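Long-range contacts in adenylosuccinate lyase (Francisella tularensis subsp. tularensis SCHU S4, PDB 4EEI), which probably catalyses two fumarate-releasing steps of purine biosynthesis, among them the cleavage of adenylosuccinate to AMP and fumarate: residues V159-R164 against S231-L236; D116-C121 against R163-L168; R37-G42 against G85-F90; L28-A33 against K196-I201. One frame throughout, in Å; residues are numbered along the deposited sequence.

How the contacts relate
The four contacts form two pairs in an elongated, mostly helical subunit of the fumarase/aspartase type. Contacts 1 and 2, centres about 9 Å apart near the middle of the subunit, share helix 151-173, which packs on helix 217-244 in one and helix 94-131 in the other; F161 joins them by packing on L117 and L120. Contacts 3 and 4, centres about 12 Å apart, lie about 32 to 49 Å from the first pair and are joined by L31, which packs on V39 and F87. Along the chain, contacts 2 and 3 are nested inside contact 4, whereas contact 1 alternates with it. One pair thus binds central helices, the other peripheral helices and loops.

Contact 1: residues V159-R164 against S231-L236; sequences VEFKRR and SAIERL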
# COMPACT_ATOMS: atom_id res chain seq x y z
N VAL B 159 4.90 -4.47 -25.84
CA VAL B 159 4.27 -5.74 -25.50
C VAL B 159 3.66 -5.71 -24.10
O VAL B 159 2.63 -6.34 -23.85
CB VAL B 159 5.20 -6.96 -25.67
CG1 VAL B 159 5.58 -7.13 -27.14
CG2 VAL B 159 6.46 -6.82 -24.80
N GLU B 160 4.28 -4.96 -23.18
CA GLU B 160 3.74 -4.88 -21.82
C GLU B 160 2.42 -4.11 -21.81
O GLU B 160 1.44 -4.55 -21.20
CB GLU B 160 4.74 -4.23 -20.86
CG GLU B 160 4.19 -4.11 -19.44
CD GLU B 160 5.16 -3.49 -18.44
OE1 GLU B 160 6.22 -2.97 -18.88
OE2 GLU B 160 4.86 -3.51 -17.23
N PHE B 161 2.39 -2.96 -22.49
CA PHE B 161 1.15 -2.20 -22.61
C PHE B 161 0.08 -2.97 -23.38
O PHE B 161 -1.11 -2.82 -23.09
CB PHE B 161 1.41 -0.82 -23.25
CG PHE B 161 1.97 0.19 -22.28
CD1 PHE B 161 1.12 0.81 -21.35
CD2 PHE B 161 3.32 0.52 -22.28
CE1 PHE B 161 1.62 1.75 -20.44
CE2 PHE B 161 3.83 1.47 -21.37
CZ PHE B 161 2.97 2.08 -20.45
N LYS B 162 0.48 -3.81 -24.34
CA LYS B 162 -0.50 -4.68 -25.02
C LYS B 162 -1.06 -5.76 -24.09
O LYS B 162 -2.23 -6.16 -24.22
CB LYS B 162 0.10 -5.32 -26.29
CG LYS B 162 0.34 -4.34 -27.44
CD LYS B 162 -0.95 -4.03 -28.20
CE LYS B 162 -1.42 -5.25 -28.98
NZ LYS B 162 -2.87 -5.18 -29.33
N ARG B 163 -0.25 -6.26 -23.17
CA ARG B 163 -0.77 -7.20 -22.18
C ARG B 163 -1.85 -6.51 -21.35
O ARG B 163 -2.88 -7.10 -21.05
CB ARG B 163 0.35 -7.76 -21.29
CG ARG B 163 1.27 -8.76 -21.99
CD ARG B 163 2.21 -9.48 -21.00
NE ARG B 163 3.26 -8.62 -20.44
CZ ARG B 163 4.43 -8.38 -21.04
NH1 ARG B 163 4.68 -8.89 -22.24
NH2 ARG B 163 5.35 -7.63 -20.45
N ARG B 164 -1.61 -5.24 -21.01
CA ARG B 164 -2.60 -4.48 -20.23
C ARG B 164 -3.83 -4.16 -21.08
O ARG B 164 -4.95 -4.18 -20.58
CB ARG B 164 -1.98 -3.20 -19.69
CG ARG B 164 -0.74 -3.41 -18.82
CD ARG B 164 -1.08 -3.99 -17.43
NE ARG B 164 -1.39 -5.42 -17.47
CZ ARG B 164 -0.46 -6.38 -17.54
NH1 ARG B 164 -0.83 -7.65 -17.59
NH2 ARG B 164 0.83 -6.06 -17.55
N SER B 231 2.61 0.66 -13.28
CA SER B 231 3.97 0.11 -13.29
C SER B 231 4.60 0.14 -14.68
O SER B 231 5.81 0.36 -14.82
CB SER B 231 3.97 -1.33 -12.78
OG SER B 231 3.81 -1.33 -11.37
N ALA B 232 3.80 -0.11 -15.70
CA ALA B 232 4.28 -0.01 -17.08
C ALA B 232 4.66 1.42 -17.43
O ALA B 232 5.69 1.67 -18.09
CB ALA B 232 3.20 -0.51 -18.04
N ILE B 233 3.83 2.37 -17.02
CA ILE B 233 4.11 3.79 -17.25
C ILE B 233 5.41 4.17 -16.54
O ILE B 233 6.26 4.86 -17.10
CB ILE B 233 2.95 4.67 -16.74
CG1 ILE B 233 1.73 4.50 -17.66
CG2 ILE B 233 3.37 6.14 -16.66
CD1 ILE B 233 0.47 5.13 -17.10
N GLU B 234 5.57 3.70 -15.31
CA GLU B 234 6.75 4.08 -14.53
C GLU B 234 8.01 3.45 -15.09
O GLU B 234 9.06 4.09 -15.14
CB GLU B 234 6.58 3.73 -13.05
CG GLU B 234 7.66 4.37 -12.14
CD GLU B 234 7.41 4.13 -10.66
OE1 GLU B 234 6.27 3.78 -10.30
OE2 GLU B 234 8.36 4.30 -9.85
N ARG B 235 7.92 2.19 -15.52
CA ARG B 235 9.09 1.52 -16.06
C ARG B 235 9.57 2.23 -17.30
O ARG B 235 10.77 2.42 -17.48
CB ARG B 235 8.81 0.04 -16.37
CG ARG B 235 10.06 -0.75 -16.77
CD ARG B 235 9.80 -2.25 -16.81
NE ARG B 235 9.00 -2.65 -17.96
CZ ARG B 235 9.52 -3.03 -19.12
NH1 ARG B 235 8.73 -3.38 -20.13
NH2 ARG B 235 10.84 -3.08 -19.27
N LEU B 236 8.64 2.61 -18.18
CA LEU B 236 9.00 3.31 -19.41
C LEU B 236 9.52 4.71 -19.11
O LEU B 236 10.47 5.18 -19.74
CB LEU B 236 7.80 3.37 -20.36
CG LEU B 236 7.89 4.24 -21.61
CD1 LEU B 236 9.05 3.80 -22.49
CD2 LEU B 236 6.58 4.17 -22.37
O HOH W 1 6.80 -0.22 -19.94
O HOH W 2 6.65 -2.70 -15.64
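E160 and F161, neighbours on one helix, take hold of the opposing helix in two different ways, one polar and one apolar. The E160 side chain is fully extended, with CG anti to the backbone N (chi1 179°), and carries its carboxylate across to R235. There a salt bridge forms through two hydrogen bonds to a single oxygen: NE of R235 lies 2.9 Å from OE1 of E160, and NH1 of R235 lies 2.8 Å from the same OE1. Both bonds are bent, to just under 150°. NE meets the syn side of OE1 and NH1 the anti side, each tilted out of the carboxylate plane toward the same face, although the oxygen lies in the guanidinium plane; the two planes are 30° apart. The other oxygen, OE2 of E160, rests 3.5 Å from CB of A232. A water donates to OE1 of E160 and to O of A232, so the acid that holds the arginine is also linked to the facing backbone.

F161 meets the same alanine. CB of A232 stands over one face of the ring, 3.8 Å from its centroid, in a CH-pi contact, while CG1 of I233 lies at the ring edge and CD2 of L236 approaches CE2 of F161 to 4.0 Å. The A232 methyl is thus held between ring and carboxylate.

Helices 151-173 and 217-244 run antiparallel here, axes 10.2 Å apart, among the long central helices through which subunits of this lyase fold associate. F161 also packs on helix 94-131 and L236 on helix 304-333, while R163 and R164 form salt bridges with D217 of the second subunit.

Contact 2: residues D116-C121 against R163-L168; sequences DLEALC and RRLKDL
L117 packs against L165 and L168 and supplies most of the contact from its side. With CG anti to the backbone N (chi1 175°), its CD2 methyl is laid against the backbone of the facing helix, 3.5 Å from CA of L165. The same CD2 lies 3.8 Å from CB of L165 and 3.7 Å from CD1 of L168, so one methyl fits between residues a helical turn apart. The side chains of L117 and L165 run antiparallel alongside one another. Apart from the flank of E118, whose CB lies 3.9 Å from CD2 of L165, the side chains that meet are apolar.

The firm polar bonds stay within one helix or leave the pair. R164 and D167 form a salt bridge in which NE and NH1 of R164 both bond to OD2 of D167, NH1 at 2.9 Å from it, and D167 is bridged further to K221 of the second subunit. E118 has a long, weak ion pair, to K169 on the facing helix.

Helices 94-131 and 151-173 are antiparallel here, axes 10.0 Å apart. With no hydrogen bond to set the register of the two segments, their fit probably rests on the leucine branches, while R164 and D167 turn their charges to the second subunit.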
# COMPACT_ATOMS: atom_id res chain seq x y z
N ASP B 116 -7.03 5.51 -25.55
CA ASP B 116 -5.74 6.14 -25.30
C ASP B 116 -4.62 5.12 -25.03
O ASP B 116 -3.47 5.36 -25.40
CB ASP B 116 -5.83 7.16 -24.16
CG ASP B 116 -6.62 8.40 -24.56
OD1 ASP B 116 -6.54 8.80 -25.74
OD2 ASP B 116 -7.34 8.96 -23.70
N LEU B 117 -4.94 4.01 -24.38
CA LEU B 117 -3.95 2.96 -24.18
C LEU B 117 -3.53 2.33 -25.51
O LEU B 117 -2.34 2.09 -25.75
CB LEU B 117 -4.46 1.89 -23.20
CG LEU B 117 -3.60 0.64 -22.95
CD1 LEU B 117 -2.24 1.02 -22.41
CD2 LEU B 117 -4.30 -0.31 -21.99
N GLU B 118 -4.49 2.06 -26.39
CA GLU B 118 -4.15 1.50 -27.69
C GLU B 118 -3.32 2.50 -28.52
O GLU B 118 -2.42 2.11 -29.25
CB GLU B 118 -5.42 1.09 -28.45
CG GLU B 118 -5.14 0.34 -29.75
CD GLU B 118 -6.30 -0.53 -30.19
OE1 GLU B 118 -7.46 -0.09 -30.02
OE2 GLU B 118 -6.06 -1.65 -30.70
N ALA B 119 -3.63 3.79 -28.39
CA ALA B 119 -2.88 4.80 -29.12
C ALA B 119 -1.43 4.86 -28.62
O ALA B 119 -0.50 5.10 -29.40
CB ALA B 119 -3.55 6.16 -29.02
N LEU B 120 -1.24 4.67 -27.32
CA LEU B 120 0.12 4.66 -26.76
C LEU B 120 0.88 3.43 -27.27
O LEU B 120 2.07 3.52 -27.59
CB LEU B 120 0.09 4.66 -25.23
CG LEU B 120 1.46 4.43 -24.58
CD1 LEU B 120 2.45 5.51 -25.02
CD2 LEU B 120 1.37 4.37 -23.07
N CYS B 121 0.19 2.29 -27.35
CA CYS B 121 0.77 1.09 -27.95
C CYS B 121 1.21 1.37 -29.37
O CYS B 121 2.35 1.06 -29.74
CB CYS B 121 -0.23 -0.08 -27.93
SG CYS B 121 -0.53 -0.73 -26.27
N ARG B 163 -0.25 -6.26 -23.17
CA ARG B 163 -0.77 -7.20 -22.18
C ARG B 163 -1.85 -6.51 -21.35
O ARG B 163 -2.88 -7.10 -21.05
CB ARG B 163 0.35 -7.76 -21.29
CG ARG B 163 1.27 -8.76 -21.99
CD ARG B 163 2.21 -9.48 -21.00
NE ARG B 163 3.26 -8.62 -20.44
CZ ARG B 163 4.43 -8.38 -21.04
NH1 ARG B 163 4.68 -8.89 -22.24
NH2 ARG B 163 5.35 -7.63 -20.45
N ARG B 164 -1.61 -5.24 -21.01
CA ARG B 164 -2.60 -4.48 -20.23
C ARG B 164 -3.83 -4.16 -21.08
O ARG B 164 -4.95 -4.18 -20.58
CB ARG B 164 -1.98 -3.20 -19.69
CG ARG B 164 -0.74 -3.41 -18.82
CD ARG B 164 -1.08 -3.99 -17.43
NE ARG B 164 -1.39 -5.42 -17.47
CZ ARG B 164 -0.46 -6.38 -17.54
NH1 ARG B 164 -0.83 -7.65 -17.59
NH2 ARG B 164 0.83 -6.06 -17.55
N LEU B 165 -3.61 -3.89 -22.36
CA LEU B 165 -4.74 -3.58 -23.24
C LEU B 165 -5.66 -4.79 -23.36
O LEU B 165 -6.89 -4.65 -23.34
CB LEU B 165 -4.25 -3.10 -24.62
CG LEU B 165 -5.36 -2.79 -25.63
CD1 LEU B 165 -6.20 -1.60 -25.16
CD2 LEU B 165 -4.77 -2.51 -27.01
N LYS B 166 -5.09 -5.98 -23.47
CA LYS B 166 -5.92 -7.18 -23.49
C LYS B 166 -6.70 -7.35 -22.18
O LYS B 166 -7.87 -7.71 -22.21
CB LYS B 166 -5.11 -8.43 -23.82
CG LYS B 166 -5.98 -9.69 -23.94
CD LYS B 166 -5.13 -10.94 -24.12
CE LYS B 166 -5.99 -12.21 -24.11
NZ LYS B 166 -6.57 -12.54 -22.76
N ASP B 167 -6.05 -7.12 -21.04
CA ASP B 167 -6.74 -7.19 -19.74
C ASP B 167 -7.95 -6.26 -19.74
O ASP B 167 -9.03 -6.64 -19.28
CB ASP B 167 -5.81 -6.76 -18.58
CG ASP B 167 -4.67 -7.74 -18.32
OD1 ASP B 167 -4.76 -8.90 -18.77
OD2 ASP B 167 -3.69 -7.34 -17.64
N LEU B 168 -7.77 -5.03 -20.23
CA LEU B 168 -8.85 -4.04 -20.21
C LEU B 168 -9.99 -4.40 -21.17
O LEU B 168 -11.17 -4.25 -20.84
CB LEU B 168 -8.33 -2.63 -20.52
CG LEU B 168 -7.63 -1.84 -19.43
CD1 LEU B 168 -7.36 -0.43 -19.90
CD2 LEU B 168 -8.47 -1.82 -18.16

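Contact 3: residues R37-G42 against G85-F90; sequences RMVPKG and GKFFHF. With EDO (1,2-ethanediol), chain Y.
M38 has CG placed between its backbone N and carbonyl carbon (chi1 75°), and its chain then bends at both chi2 and chi3, curling the thioether in toward two aromatic rings. On the other side, CG of F87 is anti to its carbonyl carbon (chi1 -70°), which sends the ring out toward M38, V39 and P40. M38 runs at a slant past F87, with its CG 3.5 Å from CE2 of F87. Further along, CE of M38 comes within 3.8 Å of CE1 of F90.

These are Met-aromatic contacts with both phenylalanines. SD of M38 is 5.3 Å from the centroid of the F87 ring and 4.9 Å from that of F90, oblique to each. The segments themselves are loops: 37-42 links helix 16-33 to helix 43-50, with G42 as the N-cap of the latter, and 85-90 leads from helix 68-77 toward helix 94-131. F87 is the third residue of a type I beta turn, closed by the bond from N of F88 to O of G85, 3.1 Å long.

V39 flanks the ring nearer its root. Its CG2 lies 3.7 Å from CB of F87, while the P40 side chain runs roughly perpendicular to that of F87 and brings CD to 4.1 Å from CE1 of F87. Within its own segment, F87 has the K86 side chain over one face. A 1,2-ethanediol, probably from the crystallisation liquor, makes a weak hydrogen bond from O2 to O of R37. L31 of helix 16-33 packs against V39 and F87, and H358 of the second subunit meets the F90 ring edge-to-face.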
# COMPACT_ATOMS: atom_id res chain seq x y z
N ARG B 37 -45.84 -4.53 -16.08
CA ARG B 37 -46.67 -4.86 -14.93
C ARG B 37 -47.64 -3.72 -14.61
O ARG B 37 -48.66 -3.57 -15.27
CB ARG B 37 -45.80 -5.17 -13.72
CG ARG B 37 -44.79 -6.29 -13.95
CD ARG B 37 -44.74 -7.24 -12.77
NE ARG B 37 -43.58 -6.98 -11.92
CZ ARG B 37 -43.64 -6.85 -10.60
NH1 ARG B 37 -42.53 -6.62 -9.91
NH2 ARG B 37 -44.80 -6.94 -9.98
N MET B 38 -47.30 -2.93 -13.60
CA MET B 38 -48.28 -2.06 -12.96
C MET B 38 -48.21 -0.63 -13.48
O MET B 38 -49.10 0.18 -13.23
CB MET B 38 -48.11 -2.08 -11.44
CG MET B 38 -46.90 -1.29 -10.94
SD MET B 38 -45.37 -2.22 -11.09
CE MET B 38 -45.64 -3.53 -9.90
N VAL B 39 -47.14 -0.31 -14.19
CA VAL B 39 -46.93 1.04 -14.70
C VAL B 39 -47.58 1.23 -16.07
O VAL B 39 -47.36 0.44 -16.98
CB VAL B 39 -45.43 1.38 -14.82
CG1 VAL B 39 -45.25 2.86 -15.15
CG2 VAL B 39 -44.71 1.03 -13.53
N PRO B 40 -48.39 2.28 -16.20
CA PRO B 40 -49.07 2.57 -17.46
C PRO B 40 -48.07 2.70 -18.60
O PRO B 40 -47.02 3.33 -18.41
CB PRO B 40 -49.74 3.92 -17.20
CG PRO B 40 -49.98 3.93 -15.72
CD PRO B 40 -48.77 3.22 -15.13
N LYS B 41 -48.36 2.09 -19.75
CA LYS B 41 -47.47 2.16 -20.90
C LYS B 41 -47.22 3.61 -21.29
O LYS B 41 -48.15 4.42 -21.30
CB LYS B 41 -48.06 1.42 -22.10
CG LYS B 41 -48.38 -0.04 -21.84
CD LYS B 41 -47.12 -0.85 -21.57
CE LYS B 41 -47.43 -2.34 -21.44
NZ LYS B 41 -46.19 -3.16 -21.38
N GLY B 42 -45.97 3.95 -21.60
CA GLY B 42 -45.63 5.29 -22.03
C GLY B 42 -45.05 6.19 -20.95
O GLY B 42 -44.53 7.27 -21.25
N GLY B 85 -45.47 10.83 -11.82
CA GLY B 85 -44.30 10.48 -11.04
C GLY B 85 -44.56 9.36 -10.05
O GLY B 85 -43.67 9.00 -9.28
N LYS B 86 -45.77 8.81 -10.07
CA LYS B 86 -46.18 7.82 -9.07
C LYS B 86 -45.26 6.61 -8.93
O LYS B 86 -44.95 6.18 -7.81
CB LYS B 86 -47.61 7.34 -9.34
CG LYS B 86 -48.07 6.31 -8.35
CD LYS B 86 -49.58 6.13 -8.36
CE LYS B 86 -49.99 5.25 -7.20
NZ LYS B 86 -51.46 5.03 -7.09
N PHE B 87 -44.83 6.05 -10.05
CA PHE B 87 -44.05 4.82 -10.01
C PHE B 87 -42.56 5.09 -10.18
O PHE B 87 -41.77 4.16 -10.35
CB PHE B 87 -44.56 3.82 -11.05
CG PHE B 87 -45.91 3.24 -10.71
CD1 PHE B 87 -47.04 3.60 -11.43
CD2 PHE B 87 -46.04 2.36 -9.66
CE1 PHE B 87 -48.28 3.08 -11.11
CE2 PHE B 87 -47.28 1.83 -9.34
CZ PHE B 87 -48.40 2.19 -10.06
N PHE B 88 -42.18 6.36 -10.12
CA PHE B 88 -40.77 6.70 -10.17
C PHE B 88 -40.10 6.14 -8.92
O PHE B 88 -40.60 6.31 -7.81
CB PHE B 88 -40.56 8.22 -10.26
CG PHE B 88 -39.19 8.62 -10.72
CD1 PHE B 88 -38.84 8.54 -12.06
CD2 PHE B 88 -38.23 9.04 -9.80
CE1 PHE B 88 -37.57 8.91 -12.49
CE2 PHE B 88 -36.95 9.41 -10.22
CZ PHE B 88 -36.62 9.34 -11.57
N HIS B 89 -38.99 5.44 -9.13
CA HIS B 89 -38.24 4.82 -8.03
C HIS B 89 -39.11 3.85 -7.23
O HIS B 89 -39.23 3.95 -6.01
CB HIS B 89 -37.66 5.90 -7.12
CG HIS B 89 -36.53 5.43 -6.26
ND1 HIS B 89 -35.22 5.42 -6.69
CD2 HIS B 89 -36.52 4.94 -4.99
CE1 HIS B 89 -34.45 4.95 -5.73
NE2 HIS B 89 -35.21 4.65 -4.69
N PHE B 90 -39.73 2.91 -7.93
CA PHE B 90 -40.62 1.96 -7.30
C PHE B 90 -39.91 0.62 -7.16
O PHE B 90 -39.33 0.12 -8.12
CB PHE B 90 -41.88 1.82 -8.16
CG PHE B 90 -42.93 0.94 -7.57
CD1 PHE B 90 -43.00 -0.40 -7.91
CD2 PHE B 90 -43.89 1.45 -6.70
CE1 PHE B 90 -43.98 -1.22 -7.39
CE2 PHE B 90 -44.87 0.63 -6.17
CZ PHE B 90 -44.92 -0.71 -6.52
C1 EDO Y . -49.18 -6.34 -18.72
O1 EDO Y . -48.92 -4.96 -19.02
C2 EDO Y . -49.64 -6.46 -17.27
O2 EDO Y . -50.71 -5.53 -17.03

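Contact 4: residues L28-A33 against K196-I201; sequences LAILEA and KKAADI
A198 sets its methyl on the backbone of the facing helix: CB of A198 is 3.6 Å from O of A29 and 3.7 Å from CA of I30. The CB atoms of A29 and A33, a helical turn apart, lie on this same interface, and A33 brings CB to 3.9 Å from CB of K197. Such small side chains let the two helices come close, their axes 8.0 Å apart and the CA atoms of I30 and A198 only 4.8 Å from each other. The helices cross with 131° between their N-to-C directions.

At the margins longer side chains extend the contact. I201 has CG1 anti to its carbonyl carbon (chi1 -74°), and the chain beyond it carries CD1 to 3.6 Å from CD of E32, an apolar methyl set against a carboxylate, while CG2 of I201 faces CB of A29. The I30 side chain starts out away from the partner helix, yet its CD1 still touches CB of A198 at 3.9 Å.

The charged groups pair outside the interface. K197 lends its CB to the contact but bridges to D36 through NZ, E32 has a long, weak ion pair with R48, and K196 is joined to D200 along its own helix, NZ of K196 lying 3.0 Å from OD1 of D200.

Beyond these residues, F180 from a loop packs on both I30 and A198, and helix 43-50 lies against L28, L31 and E32. The contact thus fastens the short helix 192-202 to the C-terminal end of helix 16-33.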
# COMPACT_ATOMS: atom_id res chain seq x y z
N LEU B 28 -35.20 5.15 -15.37
CA LEU B 28 -36.17 5.02 -16.45
C LEU B 28 -36.10 3.64 -17.08
O LEU B 28 -37.07 3.18 -17.67
CB LEU B 28 -35.94 6.11 -17.50
CG LEU B 28 -36.22 7.52 -16.99
CD1 LEU B 28 -35.94 8.55 -18.08
CD2 LEU B 28 -37.66 7.61 -16.51
N ALA B 29 -34.95 2.99 -16.97
CA ALA B 29 -34.82 1.62 -17.46
C ALA B 29 -35.71 0.66 -16.66
O ALA B 29 -36.45 -0.14 -17.24
CB ALA B 29 -33.37 1.17 -17.42
N ILE B 30 -35.64 0.73 -15.33
CA ILE B 30 -36.49 -0.13 -14.51
C ILE B 30 -37.95 0.31 -14.62
O ILE B 30 -38.86 -0.53 -14.63
CB ILE B 30 -36.01 -0.19 -13.03
CG1 ILE B 30 -36.82 -1.23 -12.25
CG2 ILE B 30 -36.08 1.17 -12.36
CD1 ILE B 30 -36.72 -2.62 -12.84
N LEU B 31 -38.20 1.61 -14.74
CA LEU B 31 -39.57 2.10 -14.86
C LEU B 31 -40.22 1.56 -16.14
O LEU B 31 -41.38 1.16 -16.13
CB LEU B 31 -39.62 3.63 -14.83
CG LEU B 31 -40.99 4.31 -14.90
CD1 LEU B 31 -41.85 3.94 -13.70
CD2 LEU B 31 -40.84 5.83 -15.00
N GLU B 32 -39.45 1.55 -17.23
CA GLU B 32 -39.96 1.04 -18.50
C GLU B 32 -40.21 -0.46 -18.41
O GLU B 32 -41.21 -0.97 -18.92
CB GLU B 32 -38.97 1.36 -19.64
CG GLU B 32 -39.37 0.79 -21.00
CD GLU B 32 -38.46 1.24 -22.13
OE1 GLU B 32 -37.71 2.24 -21.97
OE2 GLU B 32 -38.49 0.59 -23.20
N ALA B 33 -39.31 -1.17 -17.74
CA ALA B 33 -39.50 -2.60 -17.51
C ALA B 33 -40.82 -2.84 -16.77
O ALA B 33 -41.60 -3.73 -17.12
CB ALA B 33 -38.33 -3.16 -16.70
N LYS B 196 -33.95 -8.11 -15.45
CA LYS B 196 -33.35 -8.51 -16.72
C LYS B 196 -33.75 -7.58 -17.88
O LYS B 196 -32.91 -7.21 -18.72
CB LYS B 196 -33.76 -9.96 -17.03
CG LYS B 196 -33.01 -10.59 -18.20
CD LYS B 196 -31.52 -10.63 -17.91
CE LYS B 196 -30.76 -11.34 -19.02
NZ LYS B 196 -31.03 -10.74 -20.36
N LYS B 197 -35.02 -7.20 -17.93
CA LYS B 197 -35.49 -6.29 -18.98
C LYS B 197 -34.81 -4.93 -18.86
O LYS B 197 -34.35 -4.35 -19.84
CB LYS B 197 -37.01 -6.12 -18.90
CG LYS B 197 -37.80 -7.36 -19.31
CD LYS B 197 -39.30 -7.15 -19.08
CE LYS B 197 -40.09 -8.42 -19.36
NZ LYS B 197 -41.46 -8.35 -18.77
N ALA B 198 -34.73 -4.43 -17.63
CA ALA B 198 -34.10 -3.14 -17.39
C ALA B 198 -32.61 -3.19 -17.75
O ALA B 198 -32.08 -2.24 -18.34
CB ALA B 198 -34.27 -2.74 -15.93
N ALA B 199 -31.94 -4.28 -17.39
CA ALA B 199 -30.53 -4.46 -17.73
C ALA B 199 -30.32 -4.51 -19.24
O ALA B 199 -29.34 -3.95 -19.76
CB ALA B 199 -29.97 -5.71 -17.06
N ASP B 200 -31.24 -5.17 -19.94
CA ASP B 200 -31.16 -5.24 -21.41
C ASP B 200 -31.31 -3.86 -22.05
O ASP B 200 -30.68 -3.56 -23.07
CB ASP B 200 -32.22 -6.19 -21.97
CG ASP B 200 -31.87 -7.66 -21.75
OD1 ASP B 200 -30.71 -7.96 -21.41
OD2 ASP B 200 -32.77 -8.51 -21.94
N ILE B 201 -32.15 -3.02 -21.46
CA ILE B 201 -32.29 -1.64 -21.93
C ILE B 201 -30.97 -0.88 -21.76
O ILE B 201 -30.57 -0.10 -22.62
CB ILE B 201 -33.46 -0.92 -21.22
CG1 ILE B 201 -34.80 -1.44 -21.75
CG2 ILE B 201 -33.39 0.58 -21.44
CD1 ILE B 201 -35.98 -1.11 -20.87